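Local coordinates for carbohydrate kinase (Agrobacterium tumefaciens, PDB 2NWH), which probably phosphorylates a sugar or a related small alcohol at the expense of ATP, as expected for a pfkB (ribokinase-type) carbohydrate kinase, at residues L163-I168 with V174-A179; G218-R223 with V228-G233; A237-P242 with K248-A253; L262-E267 with R272-Q277. All blocks are in the same frame, centred on the assembly; numbering follows the deposited sequence. Where two conformers were deposited one is given.

Interaction 1 of 4, residues L163-I168 with V174-A179; sequences LAAIAI and VKLKAA. With CA (calcium ion), chain B.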
loop_
_atom_site.group_PDB
_atom_site.type_symbol
_atom_site.label_atom_id
_atom_site.label_comp_id
_atom_site.label_asym_id
_atom_site.label_seq_id
_atom_site.Cartn_x
_atom_site.Cartn_y
_atom_site.Cartn_z
ATOM N N LEU A 163 -3.120 -10.328 -9.520
ATOM C CA LEU A 163 -2.033 -9.545 -8.900
ATOM C C LEU A 163 -2.362 -8.053 -8.858
ATOM O O LEU A 163 -2.634 -7.450 -9.902
ATOM C CB LEU A 163 -0.706 -9.739 -9.660
ATOM C CG LEU A 163 0.568 -8.950 -9.281
ATOM C CD1 LEU A 163 1.103 -9.290 -7.907
ATOM C CD2 LEU A 163 1.677 -9.200 -10.334
ATOM N N ALA A 164 -2.325 -7.492 -7.659
ATOM C CA ALA A 164 -2.381 -6.044 -7.428
ATOM C C ALA A 164 -1.015 -5.483 -6.983
ATOM O O ALA A 164 -0.154 -6.203 -6.490
ATOM C CB ALA A 164 -3.459 -5.720 -6.350
ATOM N N ALA A 165 -0.847 -4.186 -7.146
ATOM C CA ALA A 165 0.419 -3.522 -6.900
ATOM C C ALA A 165 0.189 -2.132 -6.353
ATOM O O ALA A 165 -0.740 -1.425 -6.763
ATOM C CB ALA A 165 1.206 -3.439 -8.198
ATOM N N ILE A 166 1.036 -1.741 -5.419
ATOM C CA ILE A 166 1.059 -0.377 -4.900
ATOM C C ILE A 166 2.358 0.278 -5.358
ATOM O O ILE A 166 3.454 -0.272 -5.150
ATOM C CB ILE A 166 0.978 -0.400 -3.353
ATOM C CG1 ILE A 166 -0.408 -0.845 -2.881
ATOM C CG2 ILE A 166 1.253 0.973 -2.709
ATOM C CD1 ILE A 166 -0.328 -1.254 -1.383
ATOM N N ALA A 167 2.223 1.477 -5.928
ATOM C CA ALA A 167 3.301 2.170 -6.622
ATOM C C ALA A 167 4.389 2.755 -5.710
ATOM O O ALA A 167 5.519 2.943 -6.159
ATOM C CB ALA A 167 2.722 3.270 -7.513
ATOM N N ILE A 168 4.013 3.088 -4.470
ATOM C CA ILE A 168 4.872 3.612 -3.402
ATOM C C ILE A 168 5.352 5.055 -3.595
ATOM O O ILE A 168 5.145 5.878 -2.721
ATOM C CB ILE A 168 6.074 2.661 -3.020
ATOM C CG1 ILE A 168 5.560 1.274 -2.598
ATOM C CG2 ILE A 168 6.870 3.224 -1.849
ATOM C CD1 ILE A 168 4.767 1.285 -1.276
ATOM N N VAL A 174 8.136 3.191 -11.691
ATOM C CA VAL A 174 8.733 2.787 -12.978
ATOM C C VAL A 174 9.190 1.311 -12.986
ATOM O O VAL A 174 9.195 0.647 -14.027
ATOM C CB VAL A 174 9.913 3.709 -13.376
ATOM C CG1 VAL A 174 9.453 5.150 -13.520
ATOM C CG2 VAL A 174 11.057 3.599 -12.364
ATOM N N LYS A 175 9.532 0.801 -11.806
ATOM C CA LYS A 175 9.959 -0.592 -11.607
ATOM C C LYS A 175 8.885 -1.621 -11.989
ATOM O O LYS A 175 9.188 -2.836 -12.118
ATOM C CB LYS A 175 10.370 -0.796 -10.151
ATOM C CG LYS A 175 11.608 0.019 -9.741
ATOM C CD LYS A 175 11.757 0.191 -8.224
ATOM C CE LYS A 175 12.248 -1.057 -7.555
ATOM N NZ LYS A 175 12.458 -0.950 -6.072
ATOM N N LEU A 176 7.646 -1.133 -12.156
ATOM C CA LEU A 176 6.484 -1.984 -12.462
ATOM C C LEU A 176 6.249 -2.150 -13.968
ATOM O O LEU A 176 5.385 -2.918 -14.388
ATOM C CB LEU A 176 5.195 -1.457 -11.774
ATOM C CG LEU A 176 5.125 -1.667 -10.256
ATOM C CD1 LEU A 176 4.128 -0.724 -9.638
ATOM C CD2 LEU A 176 4.869 -3.141 -9.859
ATOM N N LYS A 177 7.046 -1.455 -14.776
ATOM C CA LYS A 177 6.805 -1.339 -16.224
ATOM C C LYS A 177 6.704 -2.687 -16.964
ATOM O O LYS A 177 5.717 -2.899 -17.698
ATOM C CB LYS A 177 7.841 -0.415 -16.858
ATOM C CG LYS A 177 7.567 -0.027 -18.316
ATOM C CD LYS A 177 8.618 0.965 -18.864
ATOM C CE LYS A 177 10.068 0.585 -18.477
ATOM N NZ LYS A 177 10.518 -0.749 -18.986
ATOM N N ALA A 178 7.676 -3.602 -16.778
ATOM C CA ALA A 178 7.570 -4.914 -17.455
ATOM C C ALA A 178 6.429 -5.783 -16.881
ATOM O O ALA A 178 5.800 -6.589 -17.597
ATOM C CB ALA A 178 8.885 -5.667 -17.447
ATOM N N ALA A 179 6.123 -5.579 -15.605
ATOM C CA ALA A 179 5.116 -6.400 -14.925
ATOM C C ALA A 179 3.692 -5.933 -15.245
ATOM O O ALA A 179 2.704 -6.621 -14.956
ATOM C CB ALA A 179 5.371 -6.354 -13.416
HETATM CA CA CA B . 5.213 -7.837 -19.531
HETATM O O HOH W 1 3.359 -8.674 -18.493
HETATM O O HOH W 2 6.939 -9.227 -18.383
HETATM O O HOH W 3 4.259 -5.357 -19.824
#
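With chi1 at -73° and chi2 at 160°, the fork of L176 opens toward A165 of strand 163-166 and A167 just beyond its end. CG lies anti to the carbonyl carbon and beside the backbone N, and the two methyls then meet different residues. CD2 packs on the methyl of A165, at 4.0 Å from CB. The other branch is directed at the loop that follows the strand, where L176 CD1 lies 4.3 Å from A167 CA. Across the two segments the contact is purely apolar, small and buried, and no hydrogen bond crosses it. The leucine is carried by a 3-10 turn at 174-176, closed by the bond from K177 N to V174 O at 3.1 Å. A little further along, A178 O binds the calcium ion at 2.4 Å, and three waters complete the ligands seen around the metal. K175 leads its ammonium group elsewhere, to the carbonyl oxygen of A142. The contact lies in the beta-alpha-beta crossover that leads from strand 163-166 through the short helix 170-173 to strand 185-189. Strand 163-166 itself runs between the parallel strands 137-141 and 185-189 of the large sheet, and L176 comes down on the same side as helix 146-158, touching L149, with I183 and L186 filling in beside it.

Interaction 2 of 4, residues G218-R223 with V228-G233; sequences GGVVTR and VVAFNG
The tight end of this hairpin is where F231 lies over G218 and G219. With chi1 at 70°, the ring swings across to the partner strand, and one of its faces rests on the glycine backbone. G219 N stands 3.5 Å above the ring plane, over its centre, while G218 CA makes a CH-pi contact at 4.0 Å from the centroid of the F231 ring. G219 has no side chain to come between ring and backbone, and G218 lets its chain pass close to F231 O and N232 CA. Four backbone hydrogen bonds, two in each of the G219-F231 and V221-V229 pairs, lock the antiparallel register; that from V229 N to V221 O is 2.9 Å long and nearly straight at 170°. Side chains of V220 and A230 share one face with T222 and V228, and there V220 CG1 crosses to V228 CG1 at 3.6 Å. Toward the turn the packing eases: T222 CG2 lies 3.9 Å from V228 CG1, and the chain of R223 runs away from its neighbour. At the other end N232 also turns outward, its OD1 taking the backbone N of E235 and of T234. The face carrying V220, V228 and A230 meets helices 255-266 and 271-286, and that of V221, V229 and F231 meets helix 207-213. Backbone bonds thus fix the pairing, while apolar side chains on both faces bind the hairpin into the layers of helices around it.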
loop_
_atom_site.group_PDB
_atom_site.type_symbol
_atom_site.label_atom_id
_atom_site.label_comp_id
_atom_site.label_asym_id
_atom_site.label_seq_id
_atom_site.Cartn_x
_atom_site.Cartn_y
_atom_site.Cartn_z
ATOM N N GLY A 218 -5.967 -2.852 -15.361
ATOM C CA GLY A 218 -6.721 -2.080 -14.386
ATOM C C GLY A 218 -5.929 -1.346 -13.319
ATOM O O GLY A 218 -4.780 -1.670 -13.025
ATOM N N GLY A 219 -6.573 -0.368 -12.701
ATOM C CA GLY A 219 -5.940 0.410 -11.658
ATOM C C GLY A 219 -6.826 1.512 -11.112
ATOM O O GLY A 219 -7.989 1.621 -11.489
ATOM N N VAL A 220 -6.264 2.261 -10.162
ATOM C CA VAL A 220 -6.883 3.385 -9.500
ATOM C C VAL A 220 -5.886 4.546 -9.472
ATOM O O VAL A 220 -4.723 4.370 -9.075
ATOM C CB VAL A 220 -7.282 3.016 -8.078
ATOM C CG1 VAL A 220 -7.873 4.236 -7.336
ATOM C CG2 VAL A 220 -8.240 1.857 -8.112
ATOM N N VAL A 221 -6.327 5.730 -9.906
ATOM C CA VAL A 221 -5.470 6.895 -9.799
ATOM C C VAL A 221 -6.180 7.981 -8.989
ATOM O O VAL A 221 -7.329 8.350 -9.282
ATOM C CB VAL A 221 -4.980 7.399 -11.182
ATOM C CG1 VAL A 221 -4.062 8.602 -11.021
ATOM C CG2 VAL A 221 -4.254 6.274 -11.954
ATOM N N THR A 222 -5.508 8.461 -7.945
ATOM C CA THR A 222 -6.083 9.502 -7.102
ATOM C C THR A 222 -5.466 10.872 -7.412
ATOM O O THR A 222 -4.279 10.953 -7.777
ATOM C CB THR A 222 -5.884 9.206 -5.616
ATOM O OG1 THR A 222 -4.492 9.297 -5.304
ATOM C CG2 THR A 222 -6.391 7.808 -5.244
ATOM N N ARG A 223 -6.265 11.937 -7.255
ATOM C CA ARG A 223 -5.769 13.310 -7.412
ATOM C C ARG A 223 -6.296 14.276 -6.341
ATOM O O ARG A 223 -7.505 14.540 -6.255
ATOM C CB ARG A 223 -6.097 13.859 -8.798
ATOM C CG ARG A 223 -5.544 15.266 -9.017
ATOM C CD ARG A 223 -6.137 15.939 -10.218
ATOM N NE ARG A 223 -5.554 15.484 -11.476
ATOM C CZ ARG A 223 -5.934 15.934 -12.674
ATOM N NH1 ARG A 223 -5.354 15.469 -13.779
ATOM N NH2 ARG A 223 -6.895 16.846 -12.772
ATOM N N VAL A 228 -10.897 10.765 -8.031
ATOM C CA VAL A 228 -10.379 9.390 -8.164
ATOM C C VAL A 228 -10.944 8.744 -9.418
ATOM O O VAL A 228 -12.135 8.866 -9.685
ATOM C CB VAL A 228 -10.793 8.478 -6.988
ATOM C CG1 VAL A 228 -9.892 7.212 -6.972
ATOM C CG2 VAL A 228 -10.748 9.212 -5.647
ATOM N N VAL A 229 -10.088 8.049 -10.170
ATOM C CA VAL A 229 -10.516 7.258 -11.313
ATOM C C VAL A 229 -10.167 5.774 -11.072
ATOM O O VAL A 229 -9.100 5.469 -10.519
ATOM C CB VAL A 229 -9.924 7.826 -12.638
ATOM C CG1 VAL A 229 -8.400 7.710 -12.690
ATOM C CG2 VAL A 229 -10.580 7.196 -13.876
ATOM N N ALA A 230 -11.097 4.878 -11.411
ATOM C CA ALA A 230 -10.858 3.428 -11.337
ATOM C C ALA A 230 -11.142 2.836 -12.697
ATOM O O ALA A 230 -12.017 3.327 -13.407
ATOM C CB ALA A 230 -11.729 2.791 -10.299
ATOM N N PHE A 231 -10.389 1.815 -13.093
ATOM C CA PHE A 231 -10.624 1.160 -14.383
ATOM C C PHE A 231 -10.273 -0.322 -14.361
ATOM O O PHE A 231 -9.507 -0.778 -13.497
ATOM C CB PHE A 231 -9.929 1.910 -15.527
ATOM C CG PHE A 231 -8.418 1.807 -15.528
ATOM C CD1 PHE A 231 -7.769 0.940 -16.405
ATOM C CD2 PHE A 231 -7.646 2.617 -14.689
ATOM C CE1 PHE A 231 -6.346 0.845 -16.423
ATOM C CE2 PHE A 231 -6.232 2.527 -14.683
ATOM C CZ PHE A 231 -5.581 1.641 -15.552
ATOM N N ASN A 232 -10.863 -1.066 -15.299
ATOM C CA ASN A 232 -10.500 -2.467 -15.533
ATOM C C ASN A 232 -10.513 -2.670 -17.039
ATOM O O ASN A 232 -10.424 -1.693 -17.773
ATOM C CB ASN A 232 -11.470 -3.423 -14.833
ATOM C CG ASN A 232 -12.896 -3.269 -15.342
ATOM O OD1 ASN A 232 -13.113 -2.811 -16.472
ATOM N ND2 ASN A 232 -13.873 -3.646 -14.518
ATOM N N GLY A 233 -10.640 -3.913 -17.503
ATOM C CA GLY A 233 -10.483 -4.237 -18.938
ATOM C C GLY A 233 -11.416 -3.536 -19.915
ATOM O O GLY A 233 -11.119 -3.415 -21.113
#

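Interaction 3 of 4, residues A237-P242 with K248-A253; sequences AILHPP and KDVTGA. With NA (sodium ion), chain E.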
loop_
_atom_site.group_PDB
_atom_site.type_symbol
_atom_site.label_atom_id
_atom_site.label_comp_id
_atom_site.label_asym_id
_atom_site.label_seq_id
_atom_site.Cartn_x
_atom_site.Cartn_y
_atom_site.Cartn_z
ATOM N N ALA A 237 -14.729 4.280 -13.904
ATOM C CA ALA A 237 -15.623 5.033 -13.057
ATOM C C ALA A 237 -14.866 6.168 -12.399
ATOM O O ALA A 237 -13.636 6.172 -12.354
ATOM C CB ALA A 237 -16.294 4.129 -12.022
ATOM N N ILE A 238 -15.612 7.136 -11.892
ATOM C CA ILE A 238 -15.031 8.343 -11.325
ATOM C C ILE A 238 -15.854 8.798 -10.124
ATOM O O ILE A 238 -17.059 8.554 -10.073
ATOM C CB ILE A 238 -14.916 9.451 -12.406
ATOM C CG1 ILE A 238 -13.875 10.492 -12.029
ATOM C CG2 ILE A 238 -16.284 10.079 -12.765
ATOM C CD1 ILE A 238 -12.974 10.793 -13.176
ATOM N N LEU A 239 -15.206 9.462 -9.174
ATOM C CA LEU A 239 -15.910 10.017 -8.022
ATOM C C LEU A 239 -16.416 11.471 -8.228
ATOM O O LEU A 239 -15.699 12.335 -8.735
ATOM C CB LEU A 239 -14.996 9.921 -6.805
ATOM C CG LEU A 239 -15.483 9.419 -5.439
ATOM C CD1 LEU A 239 -16.039 7.998 -5.484
ATOM C CD2 LEU A 239 -14.273 9.469 -4.498
ATOM N N HIS A 240 -17.661 11.730 -7.836
ATOM C CA HIS A 240 -18.210 13.088 -7.863
ATOM C C HIS A 240 -17.572 13.999 -6.796
ATOM O O HIS A 240 -17.048 13.499 -5.788
ATOM C CB HIS A 240 -19.746 13.069 -7.701
ATOM C CG HIS A 240 -20.468 12.367 -8.812
ATOM N ND1 HIS A 240 -21.810 12.057 -8.747
ATOM C CD2 HIS A 240 -20.032 11.902 -10.011
ATOM C CE1 HIS A 240 -22.174 11.442 -9.859
ATOM N NE2 HIS A 240 -21.112 11.331 -10.640
ATOM N N PRO A 241 -17.587 15.336 -7.030
ATOM C CA PRO A 241 -17.216 16.256 -5.947
ATOM C C PRO A 241 -18.223 16.106 -4.795
ATOM O O PRO A 241 -19.414 15.867 -5.063
ATOM C CB PRO A 241 -17.336 17.647 -6.593
ATOM C CG PRO A 241 -17.364 17.422 -8.079
ATOM C CD PRO A 241 -17.919 16.044 -8.286
ATOM N N PRO A 242 -17.758 16.223 -3.527
ATOM C CA PRO A 242 -18.662 16.102 -2.371
ATOM C C PRO A 242 -19.755 17.167 -2.363
ATOM O O PRO A 242 -19.479 18.321 -2.680
ATOM C CB PRO A 242 -17.741 16.329 -1.162
ATOM C CG PRO A 242 -16.528 17.011 -1.709
ATOM C CD PRO A 242 -16.363 16.461 -3.103
ATOM N N LYS A 248 -15.149 15.441 2.641
ATOM C CA LYS A 248 -14.352 16.335 1.788
ATOM C C LYS A 248 -12.918 15.865 1.537
ATOM O O LYS A 248 -12.169 16.530 0.818
ATOM C CB LYS A 248 -14.313 17.751 2.380
ATOM C CG LYS A 248 -15.646 18.282 2.844
ATOM C CD LYS A 248 -16.626 18.431 1.696
ATOM C CE LYS A 248 -17.825 19.328 2.099
ATOM N NZ LYS A 248 -18.417 18.963 3.430
ATOM N N ASP A 249 -12.530 14.749 2.153
ATOM C CA ASP A 249 -11.227 14.120 1.899
ATOM C C ASP A 249 -11.401 12.616 1.929
ATOM O O ASP A 249 -11.776 12.047 2.957
ATOM C CB ASP A 249 -10.181 14.555 2.939
ATOM C CG ASP A 249 -8.742 14.207 2.522
ATOM O OD1 ASP A 249 -8.530 13.538 1.479
ATOM O OD2 ASP A 249 -7.796 14.589 3.254
ATOM N N VAL A 250 -11.128 11.999 0.782
ATOM C CA VAL A 250 -11.232 10.559 0.571
ATOM C C VAL A 250 -9.890 9.980 0.047
ATOM O O VAL A 250 -9.850 8.958 -0.658
ATOM C CB VAL A 250 -12.401 10.261 -0.407
ATOM C CG1 VAL A 250 -13.756 10.676 0.228
ATOM C CG2 VAL A 250 -12.187 10.993 -1.781
ATOM N N THR A 251 -8.789 10.641 0.397
ATOM C CA THR A 251 -7.452 10.183 -0.027
ATOM C C THR A 251 -6.466 10.155 1.170
ATOM O O THR A 251 -6.458 11.071 2.010
ATOM C CB THR A 251 -6.885 11.070 -1.165
ATOM O OG1 THR A 251 -6.744 12.421 -0.686
ATOM C CG2 THR A 251 -7.828 11.064 -2.379
ATOM N N GLY A 252 -5.628 9.120 1.240
ATOM C CA GLY A 252 -4.595 9.061 2.270
ATOM C C GLY A 252 -3.218 8.749 1.742
ATOM O O GLY A 252 -2.917 8.948 0.537
ATOM N N ALA A 253 -2.373 8.262 2.659
ATOM C CA ALA A 253 -1.051 7.695 2.340
ATOM C C ALA A 253 -1.085 6.720 1.156
ATOM O O ALA A 253 -0.099 6.612 0.417
ATOM C CB ALA A 253 -0.469 7.022 3.564
HETATM NA NA NA E . -6.221 13.386 1.634
#
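L239 and V250 reach toward each other tip to tip, L239 CD2 coming to 3.7 Å from V250 CG2. A second patch joins the proline ring of P242 to the aliphatic chain of K248, P242 CB and CG each lying 3.7 Å from K248 CD. The lysine chain bends at chi2 (-64°) and again at chi4, while NZ is bonded to the carbonyl oxygens of I244 and E246, in the loop between the segments. Behind V250 lies the sodium ion. D249 holds it with both carboxylate oxygens, OD1 at 2.3 Å and OD2 at 2.6 Å, and T251 adds its backbone O and its hydroxyl OG1. An Asx turn shapes this site: T251 N donates to D249 OD1, meeting it from above the carboxylate plane, and G224 O is the outside partner of T251 OG1. D249-A253 matches the start of the pfkB signature that leads into helix 255-266; in ribokinase relatives the corresponding region holds a monovalent cation, and this sodium site may be its counterpart. V250 is backed by A279 of helix 271-286 and L239 by L275 of the same helix, so the loop is pinned between that helix and strand 236-239.

Interaction 4 of 4, residues L262-E267 with R272-Q277; sequences LAAIAE and REALRQ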
loop_
_atom_site.group_PDB
_atom_site.type_symbol
_atom_site.label_atom_id
_atom_site.label_comp_id
_atom_site.label_asym_id
_atom_site.label_seq_id
_atom_site.Cartn_x
_atom_site.Cartn_y
_atom_site.Cartn_z
ATOM N N LEU A 262 -9.407 -3.029 -3.127
ATOM C CA LEU A 262 -9.056 -4.414 -3.360
ATOM C C LEU A 262 -9.985 -5.312 -2.574
ATOM O O LEU A 262 -10.430 -6.318 -3.093
ATOM C CB LEU A 262 -7.584 -4.636 -2.997
ATOM C CG LEU A 262 -7.003 -6.012 -3.233
ATOM C CD1 LEU A 262 -7.081 -6.247 -4.727
ATOM C CD2 LEU A 262 -5.572 -5.996 -2.759
ATOM N N ALA A 263 -10.342 -4.928 -1.335
ATOM C CA ALA A 263 -11.316 -5.715 -0.578
ATOM C C ALA A 263 -12.623 -5.827 -1.322
ATOM O O ALA A 263 -13.221 -6.910 -1.364
ATOM C CB ALA A 263 -11.549 -5.170 0.799
ATOM N N ALA A 264 -13.092 -4.716 -1.903
ATOM C CA ALA A 264 -14.330 -4.739 -2.695
ATOM C C ALA A 264 -14.251 -5.642 -3.938
ATOM O O ALA A 264 -15.179 -6.401 -4.193
ATOM C CB ALA A 264 -14.784 -3.356 -3.057
ATOM N N ILE A 265 -13.167 -5.543 -4.701
ATOM C CA ILE A 265 -12.981 -6.383 -5.905
ATOM C C ILE A 265 -12.912 -7.877 -5.537
ATOM O O ILE A 265 -13.493 -8.722 -6.209
ATOM C CB ILE A 265 -11.720 -5.964 -6.730
ATOM C CG1 ILE A 265 -11.846 -4.525 -7.287
ATOM C CG2 ILE A 265 -11.414 -6.995 -7.869
ATOM C CD1 ILE A 265 -13.051 -4.247 -8.262
ATOM N N ALA A 266 -12.209 -8.179 -4.455
ATOM C CA ALA A 266 -11.976 -9.560 -4.030
ATOM C C ALA A 266 -13.286 -10.188 -3.572
ATOM O O ALA A 266 -13.498 -11.389 -3.714
ATOM C CB ALA A 266 -10.941 -9.597 -2.935
ATOM N N GLU A 267 -14.179 -9.358 -3.057
ATOM C CA GLU A 267 -15.548 -9.771 -2.729
ATOM C C GLU A 267 -16.452 -9.758 -3.965
ATOM O O GLU A 267 -17.636 -10.084 -3.886
ATOM C CB GLU A 267 -16.111 -8.880 -1.612
ATOM C CG GLU A 267 -15.261 -8.976 -0.354
ATOM C CD GLU A 267 -15.779 -8.175 0.814
ATOM O OE1 GLU A 267 -16.568 -7.212 0.599
ATOM O OE2 GLU A 267 -15.373 -8.522 1.957
ATOM N N ARG A 272 -17.398 0.573 -9.581
ATOM C CA ARG A 272 -18.100 1.747 -9.023
ATOM C C ARG A 272 -18.236 1.581 -7.510
ATOM O O ARG A 272 -17.893 2.491 -6.747
ATOM C CB ARG A 272 -19.472 1.885 -9.688
ATOM C CG ARG A 272 -19.908 3.298 -10.065
ATOM C CD ARG A 272 -21.401 3.360 -10.491
ATOM N NE ARG A 272 -22.250 2.524 -9.626
ATOM C CZ ARG A 272 -22.620 2.797 -8.362
ATOM N NH1 ARG A 272 -22.249 3.923 -7.732
ATOM N NH2 ARG A 272 -23.367 1.909 -7.704
ATOM N N GLU A 273 -18.705 0.404 -7.088
ATOM C CA GLU A 273 -18.763 -0.006 -5.679
ATOM C C GLU A 273 -17.378 -0.078 -4.979
ATOM O O GLU A 273 -17.224 0.353 -3.828
ATOM C CB GLU A 273 -19.460 -1.359 -5.570
ATOM C CG GLU A 273 -20.899 -1.382 -6.061
ATOM C CD GLU A 273 -21.522 -2.790 -6.070
ATOM O OE1 GLU A 273 -20.859 -3.758 -6.516
ATOM O OE2 GLU A 273 -22.693 -2.925 -5.635
ATOM N N ALA A 274 -16.383 -0.607 -5.683
ATOM C CA ALA A 274 -14.997 -0.679 -5.180
ATOM C C ALA A 274 -14.426 0.721 -4.991
ATOM O O ALA A 274 -13.750 1.023 -3.999
ATOM C CB ALA A 274 -14.156 -1.481 -6.126
ATOM N N LEU A 275 -14.759 1.607 -5.911
ATOM C CA LEU A 275 -14.329 2.988 -5.818
ATOM C C LEU A 275 -14.839 3.638 -4.528
ATOM O O LEU A 275 -14.070 4.280 -3.789
ATOM C CB LEU A 275 -14.934 3.770 -6.980
ATOM C CG LEU A 275 -14.046 4.782 -7.696
ATOM C CD1 LEU A 275 -14.815 5.427 -8.877
ATOM C CD2 LEU A 275 -13.603 5.807 -6.720
ATOM N N ARG A 276 -16.143 3.498 -4.287
ATOM C CA ARG A 276 -16.748 4.091 -3.080
ATOM C C ARG A 276 -16.250 3.446 -1.786
ATOM O O ARG A 276 -16.147 4.148 -0.772
ATOM C CB ARG A 276 -18.267 4.070 -3.159
ATOM C CG ARG A 276 -18.785 5.025 -4.258
ATOM C CD ARG A 276 -20.292 5.183 -4.196
ATOM N NE ARG A 276 -20.681 5.985 -3.036
ATOM C CZ ARG A 276 -21.394 5.524 -2.012
ATOM N NH1 ARG A 276 -21.785 4.260 -1.989
ATOM N NH2 ARG A 276 -21.726 6.343 -1.017
ATOM N N GLN A 277 -15.975 2.137 -1.804
ATOM C CA GLN A 277 -15.437 1.489 -0.593
ATOM C C GLN A 277 -14.026 1.968 -0.280
ATOM O O GLN A 277 -13.684 2.205 0.904
ATOM C CB GLN A 277 -15.459 -0.052 -0.659
ATOM C CG GLN A 277 -14.856 -0.669 0.623
ATOM C CD GLN A 277 -15.082 -2.158 0.778
ATOM O OE1 GLN A 277 -16.225 -2.634 0.866
ATOM N NE2 GLN A 277 -13.999 -2.903 0.815
#
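The flat group here is the carboxamide of Q277, whose amide end is directed at A263 and A264 of the facing helix. NE2 lies 3.3 Å from A263 CB, and the Q277 chain, with CG anti to the backbone N (chi1 179°) and extended beyond, sets CD 4.0 Å from A264 CB. A264 N and Q277 NE2 are both donors and form no bond; NE2 instead has a weak hydrogen bond to G260 O, one turn before A264 in helix 255-266. Q277 was deposited in two conformers, so these details are tentative. The tightest packing is between alanines. A264 CB presses on A274, at 3.4 Å from CA, shorter than usual van der Waals contact, and at 3.7 Å from CB. I265 closes one flank, its CD1 touching A274 CB at 3.7 Å. Small residues let the helix axes come within 8.2 Å, running at 148° in a near-antiparallel helical hairpin. Near its turn, E267 OE1 forms a salt bridge with K269 NZ, and E273 OE1 accepts from T270 N. No hydrogen bond joins the two segments, so close alanine packing carries much of the contact; the weak Q277 to G260 bond adds a polar link between the helices.

From the N terminus the four contacts follow one another in series; none nests in or crosses another. Interaction 1 closes the loop after strand 163-166, interaction 2 closes the hairpin of strands 219-223 and 227-231, interaction 3 closes the loop leaving strand 236-239, and interaction 4 closes the turn between helices 255-266 and 271-286. Interactions 1, 2 and 3 all reach the large sheet, and 2 and 3 are neighbours there: A230 O and A237 N lie 2.9 Å apart in a probable hydrogen bond. Interaction 4 lies against the sheet, L275 packing on V228, A230 and L239, while L262 reaches A164 of interaction 1.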